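PDB 1VJK: molybdopterin converting factor, subunit 1 from Pyrococcus furiosus, which probably serves as the small, ubiquitin-like sulfur carrier subunit (MoaD type) of molybdopterin synthase in molybdenum cofactor biosynthesis. Local coordinates for residues L33-I43 with V72-L83. Numbering follows the deposited sequence.
Sequences LPEGARVRDLI and VNGRYVSWDEEL
Arg38 and Glu82 form a single backbone bridge, with Leu83 N bonded to Ala37 O (2.9 Å) and Val39 N to Glu81 O, and Arg40 N donates to Trp79 O outside the bridge. The first turn of helix 39-49, which Arg38 precedes at the N-cap position, thus spends two amide protons on carbonyls of the 72-83 loop. Arg40 grips Asp80 side-on, NE to OD1 (2.8 Å) and NH2 to OD2 (2.8 Å, nearly straight at 175°); with its chain bent at chi3 (65°), the guanidinium has Trp79 CB over one face, near the rim. Arg38, long and extended from CG to NE, brings NH1 to Asp80 OD1 (2.9 Å), on the face of the carboxylate opposite to Arg40 NE. A leucine in place of Arg40 would probably leave OD2 without its mate across the contact and Asp80 freer to turn. Beneath the salt bridges, Val39, compact and beta-branched, fits CG2 against Val77 CG2 (3.8 Å) and Leu83 CD2, while the longer Leu83 reaches Leu33 CD1 (3.7 Å) and Leu42 with CD1. Ile43 CD1 meets the Trp79 ring, whose NE1 bonds to Gly59 O. Charge outside thus borders an aliphatic core in this ubiquitin-like fold, and two arginines on one carboxylate probably keep Asp80 ionised.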
loop_
_atom_site.group_PDB
_atom_site.type_symbol
_atom_site.label_atom_id
_atom_site.label_comp_id
_atom_site.label_asym_id
_atom_site.label_seq_id
_atom_site.Cartn_x
_atom_site.Cartn_y
_atom_site.Cartn_z
ATOM N N LEU A 33 5.570 2.071 -10.787
ATOM C CA LEU A 33 4.521 3.055 -10.936
ATOM C C LEU A 33 5.010 4.167 -11.844
ATOM O O LEU A 33 6.206 4.405 -11.919
ATOM C CB LEU A 33 4.141 3.636 -9.558
ATOM C CG LEU A 33 3.535 2.637 -8.586
ATOM C CD1 LEU A 33 3.475 3.265 -7.188
ATOM C CD2 LEU A 33 2.141 2.257 -9.102
ATOM N N PRO A 34 4.106 4.854 -12.550
ATOM C CA PRO A 34 4.513 5.971 -13.399
ATOM C C PRO A 34 5.047 7.143 -12.590
ATOM O O PRO A 34 4.711 7.320 -11.414
ATOM C CB PRO A 34 3.218 6.368 -14.134
ATOM C CG PRO A 34 2.260 5.314 -13.874
ATOM C CD PRO A 34 2.652 4.596 -12.622
ATOM N N GLU A 35 5.884 7.937 -13.243
ATOM C CA GLU A 35 6.362 9.192 -12.706
ATOM C C GLU A 35 5.214 9.974 -12.057
ATOM O O GLU A 35 4.128 10.071 -12.619
ATOM C CB GLU A 35 6.990 10.008 -13.839
ATOM C CG GLU A 35 7.516 11.372 -13.423
ATOM C CD GLU A 35 7.985 12.217 -14.598
ATOM O OE1 GLU A 35 8.476 11.646 -15.603
ATOM O OE2 GLU A 35 7.873 13.455 -14.500
ATOM N N GLY A 36 5.476 10.506 -10.864
ATOM C CA GLY A 36 4.509 11.336 -10.158
ATOM C C GLY A 36 3.538 10.546 -9.299
ATOM O O GLY A 36 2.629 11.120 -8.675
ATOM N N ALA A 37 3.708 9.232 -9.251
ATOM C CA ALA A 37 2.782 8.408 -8.496
ATOM C C ALA A 37 2.695 8.818 -7.057
ATOM O O ALA A 37 3.704 9.152 -6.413
ATOM C CB ALA A 37 3.189 6.921 -8.582
ATOM N N ARG A 38 1.466 8.748 -6.549
ATOM C CA ARG A 38 1.154 9.058 -5.168
ATOM C C ARG A 38 0.696 7.805 -4.426
ATOM O O ARG A 38 0.344 6.782 -5.036
ATOM C CB ARG A 38 0.033 10.085 -5.115
ATOM C CG ARG A 38 0.408 11.417 -5.697
ATOM C CD ARG A 38 -0.758 12.374 -5.699
ATOM N NE ARG A 38 -0.419 13.571 -6.456
ATOM C CZ ARG A 38 -1.188 14.645 -6.510
ATOM N NH1 ARG A 38 -2.345 14.628 -5.849
ATOM N NH2 ARG A 38 -0.813 15.696 -7.225
ATOM N N VAL A 39 0.642 7.872 -3.101
ATOM C CA VAL A 39 0.120 6.760 -2.306
ATOM C C VAL A 39 -1.241 6.262 -2.830
ATOM O O VAL A 39 -1.462 5.039 -2.975
ATOM C CB VAL A 39 0.066 7.138 -0.810
ATOM C CG1 VAL A 39 -0.804 6.181 0.011
ATOM C CG2 VAL A 39 1.483 7.213 -0.243
ATOM N N ARG A 40 -2.155 7.186 -3.159
ATOM C CA ARG A 40 -3.460 6.744 -3.654
ATOM C C ARG A 40 -3.349 5.910 -4.957
ATOM O O ARG A 40 -4.157 4.993 -5.183
ATOM C CB ARG A 40 -4.415 7.940 -3.825
ATOM C CG ARG A 40 -4.015 8.921 -4.916
ATOM C CD ARG A 40 -5.104 9.961 -5.166
ATOM N NE ARG A 40 -5.355 10.868 -4.021
ATOM C CZ ARG A 40 -6.387 10.787 -3.194
ATOM N NH1 ARG A 40 -7.310 9.825 -3.303
ATOM N NH2 ARG A 40 -6.510 11.715 -2.238
ATOM N N ASP A 41 -2.363 6.231 -5.802
ATOM C CA ASP A 41 -2.178 5.477 -7.062
ATOM C C ASP A 41 -1.672 4.099 -6.758
ATOM O O ASP A 41 -2.085 3.132 -7.411
ATOM C CB ASP A 41 -1.214 6.191 -8.006
ATOM C CG ASP A 41 -1.608 7.646 -8.261
ATOM O OD1 ASP A 41 -2.779 7.936 -8.546
ATOM O OD2 ASP A 41 -0.742 8.540 -8.203
ATOM N N LEU A 42 -0.803 3.985 -5.768
ATOM C CA LEU A 42 -0.321 2.667 -5.352
ATOM C C LEU A 42 -1.459 1.803 -4.797
ATOM O O LEU A 42 -1.560 0.614 -5.151
ATOM C CB LEU A 42 0.780 2.826 -4.307
ATOM C CG LEU A 42 1.262 1.526 -3.663
ATOM C CD1 LEU A 42 1.844 0.529 -4.733
ATOM C CD2 LEU A 42 2.269 1.838 -2.553
ATOM N N ILE A 43 -2.336 2.394 -3.986
ATOM C CA ILE A 43 -3.480 1.656 -3.465
ATOM C C ILE A 43 -4.343 1.145 -4.616
ATOM O O ILE A 43 -4.777 -0.035 -4.615
ATOM C CB ILE A 43 -4.279 2.535 -2.499
ATOM C CG1 ILE A 43 -3.466 2.741 -1.230
ATOM C CG2 ILE A 43 -5.660 1.893 -2.182
ATOM C CD1 ILE A 43 -4.049 3.799 -0.238
ATOM N N VAL A 72 4.819 4.547 4.710
ATOM C CA VAL A 72 5.902 4.702 3.751
ATOM C C VAL A 72 7.200 4.937 4.491
ATOM O O VAL A 72 7.319 5.942 5.221
ATOM C CB VAL A 72 5.649 5.868 2.782
ATOM C CG1 VAL A 72 6.847 6.020 1.815
ATOM C CG2 VAL A 72 4.340 5.649 2.006
ATOM N N ASN A 73 8.164 4.034 4.320
ATOM C CA ASN A 73 9.419 4.060 5.082
ATOM C C ASN A 73 9.163 4.274 6.581
ATOM O O ASN A 73 9.855 5.063 7.252
ATOM C CB ASN A 73 10.355 5.132 4.516
ATOM C CG ASN A 73 10.645 4.908 3.067
ATOM O OD1 ASN A 73 10.817 3.759 2.645
ATOM N ND2 ASN A 73 10.685 5.969 2.293
ATOM N N GLY A 74 8.171 3.563 7.100
ATOM C CA GLY A 74 7.892 3.571 8.521
ATOM C C GLY A 74 7.056 4.730 9.001
ATOM O O GLY A 74 6.920 4.883 10.214
ATOM N N ARG A 75 6.492 5.534 8.093
ATOM C CA ARG A 75 5.743 6.734 8.490
ATOM C C ARG A 75 4.329 6.748 7.943
ATOM O O ARG A 75 4.108 6.356 6.792
ATOM C CB ARG A 75 6.467 7.996 8.012
ATOM C CG ARG A 75 7.863 8.199 8.554
ATOM C CD ARG A 75 8.656 9.270 7.794
ATOM N NE ARG A 75 8.094 10.614 7.994
ATOM C CZ ARG A 75 7.347 11.285 7.102
ATOM N NH1 ARG A 75 7.059 10.762 5.915
ATOM N NH2 ARG A 75 6.890 12.493 7.402
ATOM N N TYR A 76 3.362 7.179 8.736
ATOM C CA TYR A 76 2.027 7.425 8.222
ATOM C C TYR A 76 2.080 8.688 7.376
ATOM O O TYR A 76 2.736 9.698 7.749
ATOM C CB TYR A 76 1.011 7.601 9.371
ATOM C CG TYR A 76 0.773 6.350 10.187
ATOM C CD1 TYR A 76 0.150 5.228 9.623
ATOM C CD2 TYR A 76 1.165 6.288 11.531
ATOM C CE1 TYR A 76 -0.071 4.074 10.369
ATOM C CE2 TYR A 76 0.957 5.135 12.285
ATOM C CZ TYR A 76 0.333 4.035 11.704
ATOM O OH TYR A 76 0.128 2.888 12.456
ATOM N N VAL A 77 1.405 8.628 6.234
ATOM C CA VAL A 77 1.403 9.738 5.281
ATOM C C VAL A 77 0.019 9.917 4.666
ATOM O O VAL A 77 -0.877 9.075 4.833
ATOM C CB VAL A 77 2.420 9.528 4.133
ATOM C CG1 VAL A 77 3.861 9.496 4.642
ATOM C CG2 VAL A 77 2.082 8.260 3.371
ATOM N N SER A 78 -0.145 11.022 3.933
ATOM C CA SER A 78 -1.403 11.286 3.264
ATOM C C SER A 78 -1.529 10.465 1.970
ATOM O O SER A 78 -0.534 9.936 1.439
ATOM C CB SER A 78 -1.525 12.765 2.961
ATOM O OG SER A 78 -0.884 13.068 1.761
ATOM N N TRP A 79 -2.751 10.374 1.454
ATOM C CA TRP A 79 -2.942 9.674 0.180
ATOM C C TRP A 79 -2.308 10.402 -0.988
ATOM O O TRP A 79 -2.054 9.809 -2.018
ATOM C CB TRP A 79 -4.414 9.436 -0.125
ATOM C CG TRP A 79 -5.034 8.282 0.649
ATOM C CD1 TRP A 79 -4.371 7.337 1.383
ATOM C CD2 TRP A 79 -6.424 7.961 0.750
ATOM N NE1 TRP A 79 -5.266 6.444 1.929
ATOM C CE2 TRP A 79 -6.534 6.803 1.558
ATOM C CE3 TRP A 79 -7.597 8.533 0.238
ATOM C CZ2 TRP A 79 -7.767 6.213 1.869
ATOM C CZ3 TRP A 79 -8.832 7.940 0.552
ATOM C CH2 TRP A 79 -8.899 6.795 1.360
ATOM N N ASP A 80 -2.040 11.692 -0.840
ATOM C CA ASP A 80 -1.438 12.442 -1.926
ATOM C C ASP A 80 0.062 12.582 -1.812
ATOM O O ASP A 80 0.696 13.234 -2.635
ATOM C CB ASP A 80 -2.159 13.768 -2.142
ATOM C CG ASP A 80 -3.542 13.541 -2.626
ATOM O OD1 ASP A 80 -3.664 13.068 -3.789
ATOM O OD2 ASP A 80 -4.548 13.724 -1.896
ATOM N N GLU A 81 0.642 11.861 -0.841
ATOM C CA GLU A 81 2.091 11.833 -0.682
ATOM C C GLU A 81 2.723 11.238 -1.933
ATOM O O GLU A 81 2.303 10.161 -2.391
ATOM C CB GLU A 81 2.445 11.002 0.553
ATOM C CG GLU A 81 3.929 10.907 0.838
ATOM C CD GLU A 81 4.501 12.119 1.553
ATOM O OE1 GLU A 81 3.738 13.052 1.928
ATOM O OE2 GLU A 81 5.743 12.141 1.728
ATOM N N GLU A 82 3.721 11.923 -2.470
ATOM C CA GLU A 82 4.397 11.483 -3.672
ATOM C C GLU A 82 5.401 10.383 -3.323
ATOM O O GLU A 82 6.211 10.541 -2.405
ATOM C CB GLU A 82 5.008 12.689 -4.429
ATOM C CG GLU A 82 3.866 13.576 -4.993
ATOM C CD GLU A 82 4.199 15.046 -5.256
ATOM O OE1 GLU A 82 5.390 15.373 -5.454
ATOM O OE2 GLU A 82 3.233 15.880 -5.290
ATOM N N LEU A 83 5.309 9.257 -4.035
ATOM C CA LEU A 83 6.254 8.157 -3.846
ATOM C C LEU A 83 7.565 8.394 -4.567
ATOM O O LEU A 83 7.601 9.038 -5.614
ATOM C CB LEU A 83 5.606 6.876 -4.329
ATOM C CG LEU A 83 4.394 6.469 -3.480
ATOM C CD1 LEU A 83 3.574 5.404 -4.196
ATOM C CD2 LEU A 83 4.835 5.963 -2.107
HETATM O O HOH W 1 5.972 10.648 -7.154
HETATM O O HOH W 2 2.012 16.853 -7.598
#